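Local coordinates for phosphoribosyl-aminoimidazole carboxylase (Aspergillus clavatus, PDB 3K5I), which probably carboxylates 5-aminoimidazole ribonucleotide to its N5-carboxy form at the expense of ATP, as an ATP-grasp enzyme of purine biosynthesis, at residues 169-174 / 194-199; 160-165 / 179-184; 97-102 / 117-122. All blocks are in the same frame, centred on the assembly; numbering follows the deposited sequence.

Contact 1: 169-174 / 194-199; sequences TMAYDG and KDRPLY. With ADP (adenosine-5'-diphosphate), chain G; AIR (5-aminoimidazole ribonucleotide), chain I.
In the ATP-grasp domain, the loop that joins strands 163-167 and 177-180 folds over the phosphate end of the nucleotide, and Arg196, just ahead of strand 198-202, grips the base of this loop at Thr169. Arg196 NH2 donates to Thr169 O at 2.9 Å. The oxygen lies at the edge of the guanidinium, close to its plane, and the donor lies in the carbonyl plane. A bend at chi3 (62°) in an otherwise extended chain turns that edge onto the loop backbone. Water 1 strengthens the grip, accepting from Arg196 NE at 2.7 Å and donating to the same Thr169 O, while water 2 donates to Met170 O and takes a weak bond from NH2. An arginine suits the place because its several N-H groups can serve several backbone oxygens together; NH1 goes to Arg175 O, on the far end of the loop. Beside this polar cluster Pro197 lays its ring against Thr169, the two side chains crossing at about a right angle with Pro197 CG 3.5 Å from Thr169 OG1. The rigid proline ring sets CG and CD against this hydroxyl, with Thr169 CG2 more loosely beside CG, and the Pro197 carbonyl oxygen accepts from the Lys168 backbone.

Beyond the clamped base the loop reaches both ligands. Gly174 N donates to ADP O1B at 2.7 Å, its positive phi easy for glycine. Tyr172 OH donates to the AIR phosphate oxygen O7 at 2.7 Å. Asp173 OD1 accepts from the amino nitrogen N6 of AIR at 3.2 Å and also forms a salt bridge with Lys373. The whole is consistent with the phosphate-covering loop of ATP-grasp enzymes, which here also reaches the substrate.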
loop_
_atom_site.group_PDB
_atom_site.type_symbol
_atom_site.label_atom_id
_atom_site.label_comp_id
_atom_site.label_asym_id
_atom_site.label_seq_id
_atom_site.Cartn_x
_atom_site.Cartn_y
_atom_site.Cartn_z
ATOM N N THR A 169 6.107 -13.470 -30.474
ATOM C CA THR A 169 6.912 -13.067 -29.338
ATOM C C THR A 169 6.766 -11.596 -29.040
ATOM O O THR A 169 6.236 -10.808 -29.843
ATOM C CB THR A 169 8.380 -13.250 -29.740
ATOM O OG1 THR A 169 8.562 -12.524 -30.953
ATOM C CG2 THR A 169 8.637 -14.705 -30.084
ATOM N N MET A 170 7.309 -11.258 -27.875
ATOM C CA MET A 170 7.335 -9.893 -27.405
ATOM C C MET A 170 5.985 -9.190 -27.205
ATOM O O MET A 170 5.941 -7.981 -27.032
ATOM C CB MET A 170 8.330 -9.075 -28.275
ATOM C CG MET A 170 9.716 -9.720 -28.454
ATOM S SD MET A 170 10.590 -9.878 -26.808
ATOM C CE MET A 170 10.335 -8.088 -26.312
ATOM N N ALA A 171 4.859 -9.884 -27.194
ATOM C CA ALA A 171 3.590 -9.176 -27.076
ATOM C C ALA A 171 2.997 -9.069 -25.702
ATOM O O ALA A 171 2.876 -10.035 -24.940
ATOM C CB ALA A 171 2.590 -9.805 -28.033
ATOM N N TYR A 172 2.589 -7.851 -25.390
ATOM C CA TYR A 172 1.950 -7.646 -24.115
ATOM C C TYR A 172 1.237 -6.357 -24.405
ATOM O O TYR A 172 1.566 -5.642 -25.365
ATOM C CB TYR A 172 2.875 -7.680 -22.898
ATOM C CG TYR A 172 3.890 -6.587 -22.853
ATOM C CD1 TYR A 172 5.157 -6.793 -23.455
ATOM C CD2 TYR A 172 3.572 -5.335 -22.250
ATOM C CE1 TYR A 172 6.152 -5.783 -23.437
ATOM C CE2 TYR A 172 4.574 -4.288 -22.261
ATOM C CZ TYR A 172 5.865 -4.548 -22.831
ATOM O OH TYR A 172 6.869 -3.579 -22.829
ATOM N N ASP A 173 0.224 -6.121 -23.590
ATOM C CA ASP A 173 -0.612 -4.935 -23.737
ATOM C C ASP A 173 -1.090 -4.698 -25.163
ATOM O O ASP A 173 -1.023 -3.568 -25.608
ATOM C CB ASP A 173 0.240 -3.738 -23.285
ATOM C CG ASP A 173 0.559 -3.880 -21.805
ATOM O OD1 ASP A 173 0.098 -4.889 -21.220
ATOM O OD2 ASP A 173 1.184 -2.997 -21.191
ATOM N N GLY A 174 -1.595 -5.708 -25.860
ATOM C CA GLY A 174 -2.102 -5.528 -27.218
ATOM C C GLY A 174 -1.053 -5.112 -28.266
ATOM O O GLY A 174 -1.334 -4.916 -29.464
ATOM N N LYS A 194 5.154 -5.660 -38.519
ATOM C CA LYS A 194 6.304 -5.882 -39.356
ATOM C C LYS A 194 7.408 -6.677 -38.693
ATOM O O LYS A 194 7.719 -6.534 -37.526
ATOM C CB LYS A 194 6.886 -4.505 -39.655
ATOM C CG LYS A 194 7.045 -4.094 -41.101
ATOM C CD LYS A 194 8.183 -3.072 -41.188
ATOM C CE LYS A 194 7.795 -1.635 -40.904
ATOM N NZ LYS A 194 8.489 -0.750 -41.881
ATOM N N ASP A 195 8.109 -7.432 -39.517
ATOM C CA ASP A 195 9.283 -8.168 -39.086
ATOM C C ASP A 195 9.229 -8.915 -37.791
ATOM O O ASP A 195 10.226 -8.885 -37.079
ATOM C CB ASP A 195 10.436 -7.175 -38.911
ATOM C CG ASP A 195 11.064 -6.814 -40.226
ATOM O OD1 ASP A 195 11.123 -7.647 -41.157
ATOM O OD2 ASP A 195 11.488 -5.658 -40.327
ATOM N N ARG A 196 8.103 -9.554 -37.494
ATOM C CA ARG A 196 7.950 -10.339 -36.282
ATOM C C ARG A 196 7.461 -11.748 -36.745
ATOM O O ARG A 196 6.962 -11.935 -37.849
ATOM C CB ARG A 196 6.992 -9.595 -35.283
ATOM C CG ARG A 196 7.421 -8.122 -34.984
ATOM C CD ARG A 196 6.411 -7.309 -34.121
ATOM N NE ARG A 196 6.246 -7.925 -32.789
ATOM C CZ ARG A 196 5.465 -7.479 -31.804
ATOM N NH1 ARG A 196 4.725 -6.394 -31.988
ATOM N NH2 ARG A 196 5.391 -8.125 -30.649
ATOM N N PRO A 197 7.620 -12.788 -35.945
ATOM C CA PRO A 197 7.126 -14.130 -36.300
ATOM C C PRO A 197 5.633 -14.006 -35.918
ATOM O O PRO A 197 5.300 -13.504 -34.840
ATOM C CB PRO A 197 7.759 -15.025 -35.226
ATOM C CG PRO A 197 8.037 -14.108 -34.039
ATOM C CD PRO A 197 8.219 -12.718 -34.594
ATOM N N LEU A 198 4.724 -14.439 -36.783
ATOM C CA LEU A 198 3.275 -14.319 -36.560
ATOM C C LEU A 198 2.491 -15.592 -36.695
ATOM O O LEU A 198 2.929 -16.613 -37.240
ATOM C CB LEU A 198 2.678 -13.478 -37.708
ATOM C CG LEU A 198 3.512 -12.265 -38.036
ATOM C CD1 LEU A 198 2.687 -11.545 -39.076
ATOM C CD2 LEU A 198 3.745 -11.421 -36.769
ATOM N N TYR A 199 1.252 -15.478 -36.262
ATOM C CA TYR A 199 0.306 -16.568 -36.410
ATOM C C TYR A 199 -1.020 -15.805 -36.323
ATOM O O TYR A 199 -1.084 -14.700 -35.815
ATOM C CB TYR A 199 0.435 -17.695 -35.391
ATOM C CG TYR A 199 -0.089 -17.305 -34.053
ATOM C CD1 TYR A 199 0.685 -16.482 -33.231
ATOM C CD2 TYR A 199 -1.348 -17.706 -33.626
ATOM C CE1 TYR A 199 0.228 -16.167 -31.997
ATOM C CE2 TYR A 199 -1.824 -17.352 -32.381
ATOM C CZ TYR A 199 -1.018 -16.551 -31.600
ATOM O OH TYR A 199 -1.314 -16.117 -30.339
HETATM P PB ADP G . -1.693 -9.518 -25.058
HETATM O O1B ADP G . -0.990 -8.357 -25.650
HETATM O O2B ADP G . -0.457 -10.314 -24.699
HETATM O O3B ADP G . -2.539 -9.729 -23.761
HETATM P PA ADP G . -4.008 -11.168 -26.006
HETATM O O1A ADP G . -4.419 -11.486 -24.636
HETATM O O2A ADP G . -4.023 -12.431 -26.831
HETATM O O3A ADP G . -2.624 -10.354 -26.066
HETATM O "O5'" ADP G . -5.221 -10.238 -26.504
HETATM C "C5'" ADP G . -5.716 -9.148 -25.718
HETATM C "C4'" ADP G . -7.214 -9.062 -25.864
HETATM O "O4'" ADP G . -7.558 -8.920 -27.266
HETATM C "C3'" ADP G . -8.059 -10.267 -25.487
HETATM O "O3'" ADP G . -8.451 -10.024 -24.127
HETATM C "C2'" ADP G . -9.345 -10.146 -26.313
HETATM O "O2'" ADP G . -10.066 -8.914 -26.009
HETATM C "C1'" ADP G . -8.653 -9.715 -27.589
HETATM N N9 ADP G . -8.423 -10.926 -28.360
HETATM C C8 ADP G . -7.286 -11.684 -28.294
HETATM N N7 ADP G . -7.427 -12.829 -29.000
HETATM C C5 ADP G . -8.680 -12.690 -29.562
HETATM C C6 ADP G . -9.345 -13.526 -30.521
HETATM N N6 ADP G . -9.120 -14.590 -31.048
HETATM N N1 ADP G . -10.595 -13.114 -30.885
HETATM C C2 ADP G . -11.176 -11.928 -30.467
HETATM N N3 ADP G . -10.517 -11.119 -29.681
HETATM C C4 ADP G . -9.314 -11.511 -29.227
HETATM N N1 AIR I . 4.281 -6.053 -17.864
HETATM C C2 AIR I . 4.952 -7.225 -18.060
HETATM N N3 AIR I . 4.415 -8.043 -18.962
HETATM C C4 AIR I . 3.277 -7.358 -19.346
HETATM C C5 AIR I . 3.175 -6.130 -18.695
HETATM N N6 AIR I . 2.237 -5.135 -18.787
HETATM C "C1'" AIR I . 4.559 -4.846 -17.051
HETATM C "C2'" AIR I . 5.848 -4.950 -16.204
HETATM C "C3'" AIR I . 6.800 -4.677 -17.381
HETATM C "C4'" AIR I . 6.138 -3.411 -17.930
HETATM O "O4'" AIR I . 4.767 -3.842 -18.028
HETATM O "O2'" AIR I . 6.007 -4.117 -15.037
HETATM O "O3'" AIR I . 8.126 -4.595 -16.903
HETATM C "C5'" AIR I . 6.567 -2.122 -18.605
HETATM O "O5'" AIR I . 5.781 -1.796 -19.787
HETATM P P AIR I . 6.199 -0.492 -20.645
HETATM O O6 AIR I . 4.976 0.574 -20.695
HETATM O O7 AIR I . 6.541 -1.074 -21.973
HETATM O O8 AIR I . 7.381 0.139 -19.943
HETATM O O HOH W 1 8.162 -9.458 -31.704
HETATM O O HOH W 2 5.106 -6.029 -28.683
#

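Contact 2: 160-165 / 179-184; sequences GYPLML and RVNSQD
Val180 forms the apolar centre of this antiparallel beta hairpin, made by strands 163-167 and 177-180 at the edge of a four-stranded sheet in the ATP-grasp domain. Its CG2 meets Leu165 CB at 3.7 Å, and Leu163 lies alongside it, pointing the same way, with CD1 packed tightly against the valine branch point. The branched valine suits a strand and spreads two methyls: CG1, anti to the backbone N (chi1 -173°), reaches Tyr161 CE1 at 3.8 Å. Ala189 of helix 186-192 also packs on Val180.

Outward from this patch, the Tyr161 ring places one face over the backbone where Ser182 passes into Gln183, the Gln183 N 3.8 Å above its plane. Its hydroxyl is buried there and has no polar partner in the model. The backbones pair at Leu163 and Val180, where Val180 N donates to Leu163 O at 2.7 Å, almost straight at 173°. Next along, Met164 and Arg179 form a non-hydrogen-bonded pair, with the methionine sulfur against Arg179 backbone; Met164 also touches ADP.

At the rim, Pro162, preceded by a cis peptide, turns its CG to one face of the Arg179 guanidinium. The long arginine chain can cover the proline while keeping its charge at the surface. In the plane of that guanidinium, NE and NH1 both donate to Asn181 OD1, each at 2.6 Å.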
loop_
_atom_site.group_PDB
_atom_site.type_symbol
_atom_site.label_atom_id
_atom_site.label_comp_id
_atom_site.label_asym_id
_atom_site.label_seq_id
_atom_site.Cartn_x
_atom_site.Cartn_y
_atom_site.Cartn_z
ATOM N N GLY A 160 -11.458 -17.470 -41.585
ATOM C CA GLY A 160 -12.347 -16.321 -41.772
ATOM C C GLY A 160 -12.012 -14.952 -41.191
ATOM O O GLY A 160 -10.987 -14.758 -40.545
ATOM N N TYR A 161 -12.903 -13.995 -41.424
ATOM C CA TYR A 161 -12.675 -12.643 -40.933
ATOM C C TYR A 161 -13.809 -12.193 -40.054
ATOM O O TYR A 161 -14.918 -12.694 -40.209
ATOM C CB TYR A 161 -12.653 -11.677 -42.102
ATOM C CG TYR A 161 -11.468 -11.933 -43.006
ATOM C CD1 TYR A 161 -10.238 -11.343 -42.728
ATOM C CD2 TYR A 161 -11.549 -12.783 -44.110
ATOM C CE1 TYR A 161 -9.124 -11.607 -43.531
ATOM C CE2 TYR A 161 -10.442 -13.028 -44.932
ATOM C CZ TYR A 161 -9.222 -12.437 -44.645
ATOM O OH TYR A 161 -8.122 -12.672 -45.457
ATOM N N PRO A 162 -13.511 -11.287 -39.134
ATOM C CA PRO A 162 -12.150 -10.810 -39.019
ATOM C C PRO A 162 -11.382 -11.924 -38.330
ATOM O O PRO A 162 -11.884 -12.990 -37.990
ATOM C CB PRO A 162 -12.293 -9.697 -37.979
ATOM C CG PRO A 162 -13.332 -10.300 -37.002
ATOM C CD PRO A 162 -14.239 -11.157 -37.850
ATOM N N LEU A 163 -10.125 -11.627 -38.056
ATOM C CA LEU A 163 -9.289 -12.576 -37.349
ATOM C C LEU A 163 -8.292 -11.741 -36.543
ATOM O O LEU A 163 -8.068 -10.553 -36.793
ATOM C CB LEU A 163 -8.584 -13.489 -38.343
ATOM C CG LEU A 163 -7.911 -12.947 -39.605
ATOM C CD1 LEU A 163 -6.650 -12.297 -38.971
ATOM C CD2 LEU A 163 -7.554 -14.053 -40.676
ATOM N N MET A 164 -7.669 -12.354 -35.547
ATOM C CA MET A 164 -6.726 -11.561 -34.754
ATOM C C MET A 164 -5.324 -11.824 -35.241
ATOM O O MET A 164 -4.883 -12.961 -35.164
ATOM C CB MET A 164 -6.848 -11.893 -33.259
ATOM C CG MET A 164 -6.042 -10.962 -32.339
ATOM S SD MET A 164 -6.451 -9.282 -32.774
ATOM C CE MET A 164 -7.803 -9.116 -31.868
ATOM N N LEU A 165 -4.637 -10.830 -35.787
ATOM C CA LEU A 165 -3.290 -11.154 -36.222
ATOM C C LEU A 165 -2.404 -11.000 -35.011
ATOM O O LEU A 165 -2.506 -9.985 -34.339
ATOM C CB LEU A 165 -2.743 -10.243 -37.325
ATOM C CG LEU A 165 -1.430 -10.675 -38.007
ATOM C CD1 LEU A 165 -1.356 -12.162 -38.499
ATOM C CD2 LEU A 165 -0.964 -9.674 -39.137
ATOM N N ARG A 179 -6.158 -6.744 -35.414
ATOM C CA ARG A 179 -7.435 -7.194 -35.934
ATOM C C ARG A 179 -7.466 -7.075 -37.446
ATOM O O ARG A 179 -7.227 -5.999 -38.008
ATOM C CB ARG A 179 -8.557 -6.264 -35.491
ATOM C CG ARG A 179 -9.879 -7.014 -35.816
ATOM C CD ARG A 179 -11.089 -6.575 -34.959
ATOM N NE ARG A 179 -12.296 -6.565 -35.785
ATOM C CZ ARG A 179 -13.554 -6.632 -35.356
ATOM N NH1 ARG A 179 -14.536 -6.650 -36.256
ATOM N NH2 ARG A 179 -13.824 -6.674 -34.059
ATOM N N VAL A 180 -7.766 -8.180 -38.112
ATOM C CA VAL A 180 -7.833 -8.165 -39.562
ATOM C C VAL A 180 -9.327 -8.367 -39.873
ATOM O O VAL A 180 -9.849 -9.400 -39.516
ATOM C CB VAL A 180 -6.972 -9.301 -40.103
ATOM C CG1 VAL A 180 -6.923 -9.153 -41.602
ATOM C CG2 VAL A 180 -5.559 -9.295 -39.470
ATOM N N ASN A 181 -10.033 -7.401 -40.465
ATOM C CA ASN A 181 -11.479 -7.530 -40.729
ATOM C C ASN A 181 -11.826 -8.023 -42.124
ATOM O O ASN A 181 -12.861 -8.650 -42.347
ATOM C CB ASN A 181 -12.209 -6.194 -40.541
ATOM C CG ASN A 181 -12.239 -5.749 -39.101
ATOM O OD1 ASN A 181 -12.893 -6.406 -38.300
ATOM N ND2 ASN A 181 -11.555 -4.640 -38.767
ATOM N N SER A 182 -10.925 -7.716 -43.044
ATOM C CA SER A 182 -11.099 -8.094 -44.431
ATOM C C SER A 182 -9.747 -8.358 -45.015
ATOM O O SER A 182 -8.722 -8.048 -44.422
ATOM C CB SER A 182 -11.593 -6.867 -45.228
ATOM O OG SER A 182 -10.537 -6.113 -45.838
ATOM N N GLN A 183 -9.791 -8.909 -46.216
ATOM C CA GLN A 183 -8.571 -9.236 -46.932
ATOM C C GLN A 183 -7.926 -7.954 -47.399
ATOM O O GLN A 183 -6.805 -7.944 -47.893
ATOM C CB GLN A 183 -9.004 -10.107 -48.106
ATOM C CG GLN A 183 -8.055 -10.270 -49.262
ATOM C CD GLN A 183 -8.656 -11.290 -50.216
ATOM O OE1 GLN A 183 -9.801 -11.722 -50.030
ATOM N NE2 GLN A 183 -7.893 -11.686 -51.229
ATOM N N ASP A 184 -8.655 -6.858 -47.240
ATOM C CA ASP A 184 -8.120 -5.589 -47.701
ATOM C C ASP A 184 -7.242 -4.908 -46.688
ATOM O O ASP A 184 -6.574 -3.939 -47.018
ATOM C CB ASP A 184 -9.245 -4.632 -48.078
ATOM C CG ASP A 184 -9.616 -4.769 -49.523
ATOM O OD1 ASP A 184 -8.688 -5.222 -50.240
ATOM O OD2 ASP A 184 -10.781 -4.453 -49.887
#

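Contact 3: 97-102 / 117-122; sequences VDTYAL and AIRTIQ
Stacking and charge join Tyr100 and Arg119, where the start of helix 99-105 meets helix 115-121. The guanidinium lies flat on one face of the ring, centres 3.6 Å apart and planes at 16°, a cation-pi pair with CZ over the ring face. A bend at chi3 (-82°) turns the planar end of the arginine onto that face of the tyrosine. Arginine can stack through its face and still use its edge: NH2 forms a salt bridge with Glu103.

Hydrogen bonds fix the rotation of that group. Arg119 NE donates to Thr99 OG1 at 2.8 Å, nearly straight and in the guanidinium plane, while NH2 makes a weak bond to Thr99 O. Gln122 NE2 points straight at Val97 O, 3.3 Å away, in the carbonyl plane and on a lone pair; the same nitrogen also bonds to Glu95 O. Water 3 donates to Gln122 OE1 at 2.7 Å and is hydrogen-bonded to Thr99 OG1, so both ends of the amide are engaged. Asp98 caps helix 99-105, OD1 accepting from Tyr100 N at 2.9 Å and from Ala101 N, while OD2 pairs with Arg77.

Apolar contacts lie deeper. Ile118 CG2 sits 3.7 Å from Thr99 CG2 and also against Val97 CG2, and Leu102 CD1 reaches Ile118 CD1. The beta-branched Val97, Thr99 and Ile118 offer methyl surfaces close to the backbone. Thr99 serves both layers: CG2 to Ile118, OG1 to Arg119.

With its edge bonded and its face stacked, the Arg119 guanidinium has little freedom to turn; its positive charge is probably balanced by Glu103, with further favourable interaction from the electron-rich ring face.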
loop_
_atom_site.group_PDB
_atom_site.type_symbol
_atom_site.label_atom_id
_atom_site.label_comp_id
_atom_site.label_asym_id
_atom_site.label_seq_id
_atom_site.Cartn_x
_atom_site.Cartn_y
_atom_site.Cartn_z
ATOM N N VAL A 97 12.108 -12.337 -21.303
ATOM C CA VAL A 97 13.414 -12.388 -20.671
ATOM C C VAL A 97 14.318 -13.432 -21.293
ATOM O O VAL A 97 13.894 -14.310 -22.009
ATOM C CB VAL A 97 13.370 -12.573 -19.130
ATOM C CG1 VAL A 97 12.312 -11.750 -18.467
ATOM C CG2 VAL A 97 13.125 -14.023 -18.697
ATOM N N ASP A 98 15.602 -13.352 -21.007
ATOM C CA ASP A 98 16.489 -14.292 -21.654
ATOM C C ASP A 98 16.486 -15.562 -20.844
ATOM O O ASP A 98 17.225 -15.696 -19.889
ATOM C CB ASP A 98 17.858 -13.617 -21.870
ATOM C CG ASP A 98 18.881 -14.528 -22.459
ATOM O OD1 ASP A 98 18.453 -15.671 -22.630
ATOM O OD2 ASP A 98 20.036 -14.138 -22.751
ATOM N N THR A 99 15.666 -16.523 -21.246
ATOM C CA THR A 99 15.625 -17.785 -20.524
ATOM C C THR A 99 16.840 -18.684 -20.735
ATOM O O THR A 99 16.946 -19.709 -20.068
ATOM C CB THR A 99 14.315 -18.516 -20.852
ATOM O OG1 THR A 99 14.342 -19.042 -22.194
ATOM C CG2 THR A 99 13.272 -17.394 -20.783
ATOM N N TYR A 100 17.724 -18.296 -21.656
ATOM C CA TYR A 100 18.939 -19.084 -21.927
ATOM C C TYR A 100 19.988 -18.748 -20.884
ATOM O O TYR A 100 20.594 -19.642 -20.288
ATOM C CB TYR A 100 19.413 -18.861 -23.353
ATOM C CG TYR A 100 18.405 -19.461 -24.305
ATOM C CD1 TYR A 100 18.491 -20.798 -24.699
ATOM C CD2 TYR A 100 17.366 -18.699 -24.790
ATOM C CE1 TYR A 100 17.558 -21.342 -25.550
ATOM C CE2 TYR A 100 16.453 -19.211 -25.671
ATOM C CZ TYR A 100 16.514 -20.553 -26.022
ATOM O OH TYR A 100 15.665 -21.037 -26.985
ATOM N N ALA A 101 20.118 -17.458 -20.597
ATOM C CA ALA A 101 21.026 -17.029 -19.547
ATOM C C ALA A 101 20.490 -17.723 -18.299
ATOM O O ALA A 101 21.278 -18.164 -17.480
ATOM C CB ALA A 101 20.896 -15.522 -19.265
ATOM N N LEU A 102 19.174 -17.769 -18.094
ATOM C CA LEU A 102 18.581 -18.431 -16.907
ATOM C C LEU A 102 18.878 -19.939 -16.799
ATOM O O LEU A 102 19.149 -20.441 -15.697
ATOM C CB LEU A 102 17.068 -18.245 -16.787
ATOM C CG LEU A 102 16.344 -16.924 -16.441
ATOM C CD1 LEU A 102 14.796 -17.004 -16.519
ATOM C CD2 LEU A 102 16.762 -16.313 -15.115
ATOM N N ALA A 117 9.240 -22.835 -18.117
ATOM C CA ALA A 117 7.849 -22.321 -18.137
ATOM C C ALA A 117 7.839 -20.986 -18.866
ATOM O O ALA A 117 7.080 -20.800 -19.832
ATOM C CB ALA A 117 7.268 -22.148 -16.675
ATOM N N ILE A 118 8.767 -20.097 -18.468
ATOM C CA ILE A 118 8.953 -18.794 -19.075
ATOM C C ILE A 118 9.275 -18.949 -20.562
ATOM O O ILE A 118 8.674 -18.329 -21.440
ATOM C CB ILE A 118 10.100 -17.989 -18.349
ATOM C CG1 ILE A 118 9.725 -17.646 -16.892
ATOM C CG2 ILE A 118 10.199 -16.503 -18.844
ATOM C CD1 ILE A 118 10.615 -16.561 -16.183
ATOM N N ARG A 119 10.249 -19.792 -20.875
ATOM C CA ARG A 119 10.589 -19.949 -22.291
ATOM C C ARG A 119 9.379 -20.349 -23.079
ATOM O O ARG A 119 9.123 -19.784 -24.145
ATOM C CB ARG A 119 11.581 -21.074 -22.571
ATOM C CG ARG A 119 12.331 -20.892 -23.895
ATOM C CD ARG A 119 13.395 -22.040 -23.943
ATOM N NE ARG A 119 14.560 -21.614 -23.165
ATOM C CZ ARG A 119 15.698 -22.278 -23.012
ATOM N NH1 ARG A 119 15.821 -23.455 -23.590
ATOM N NH2 ARG A 119 16.686 -21.760 -22.286
ATOM N N THR A 120 8.668 -21.358 -22.569
ATOM C CA THR A 120 7.470 -21.770 -23.288
ATOM C C THR A 120 6.514 -20.586 -23.389
ATOM O O THR A 120 6.059 -20.131 -24.460
ATOM C CB THR A 120 6.717 -22.972 -22.631
ATOM O OG1 THR A 120 7.592 -24.099 -22.535
ATOM C CG2 THR A 120 5.509 -23.433 -23.474
ATOM N N ILE A 121 6.140 -20.108 -22.218
ATOM C CA ILE A 121 5.144 -19.077 -22.205
ATOM C C ILE A 121 5.398 -17.843 -23.050
ATOM O O ILE A 121 4.485 -17.267 -23.641
ATOM C CB ILE A 121 4.534 -18.842 -20.755
ATOM C CG1 ILE A 121 3.746 -20.066 -20.259
ATOM C CG2 ILE A 121 3.634 -17.589 -20.654
ATOM C CD1 ILE A 121 3.314 -20.055 -18.780
ATOM N N GLN A 122 6.649 -17.429 -23.103
ATOM C CA GLN A 122 7.003 -16.229 -23.848
ATOM C C GLN A 122 6.699 -16.220 -25.354
ATOM O O GLN A 122 6.651 -15.164 -26.008
ATOM C CB GLN A 122 8.433 -15.856 -23.496
ATOM C CG GLN A 122 9.399 -16.786 -24.161
ATOM C CD GLN A 122 10.804 -16.316 -23.812
ATOM O OE1 GLN A 122 11.742 -16.709 -24.464
ATOM N NE2 GLN A 122 10.953 -15.466 -22.792
HETATM O O HOH W 3 14.336 -17.070 -23.877
#

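Contacts 1 and 2 belong to one four-stranded sheet: strands 198-202 and 163-167 are neighbours, and the two contacts touch where Tyr199 O meets Leu165 CD1 at 3.7 Å. Their centres are about 16 Å apart and their segments alternate along the chain, so the hairpin of contact 2 carries the ligand-binding loop of contact 1. Both border ADP, contact 2 through Met164, but contact 1 alone also binds AIR directly. Contact 3, in the preATP-grasp region, is centred about 16 Å from the centre of contact 1 and about 30 Å from that of contact 2; its Val97 side chain lies about 8 Å from AIR, whose pocket draws on the preATP-grasp, ATP-grasp and C-terminal regions, though not on Val97.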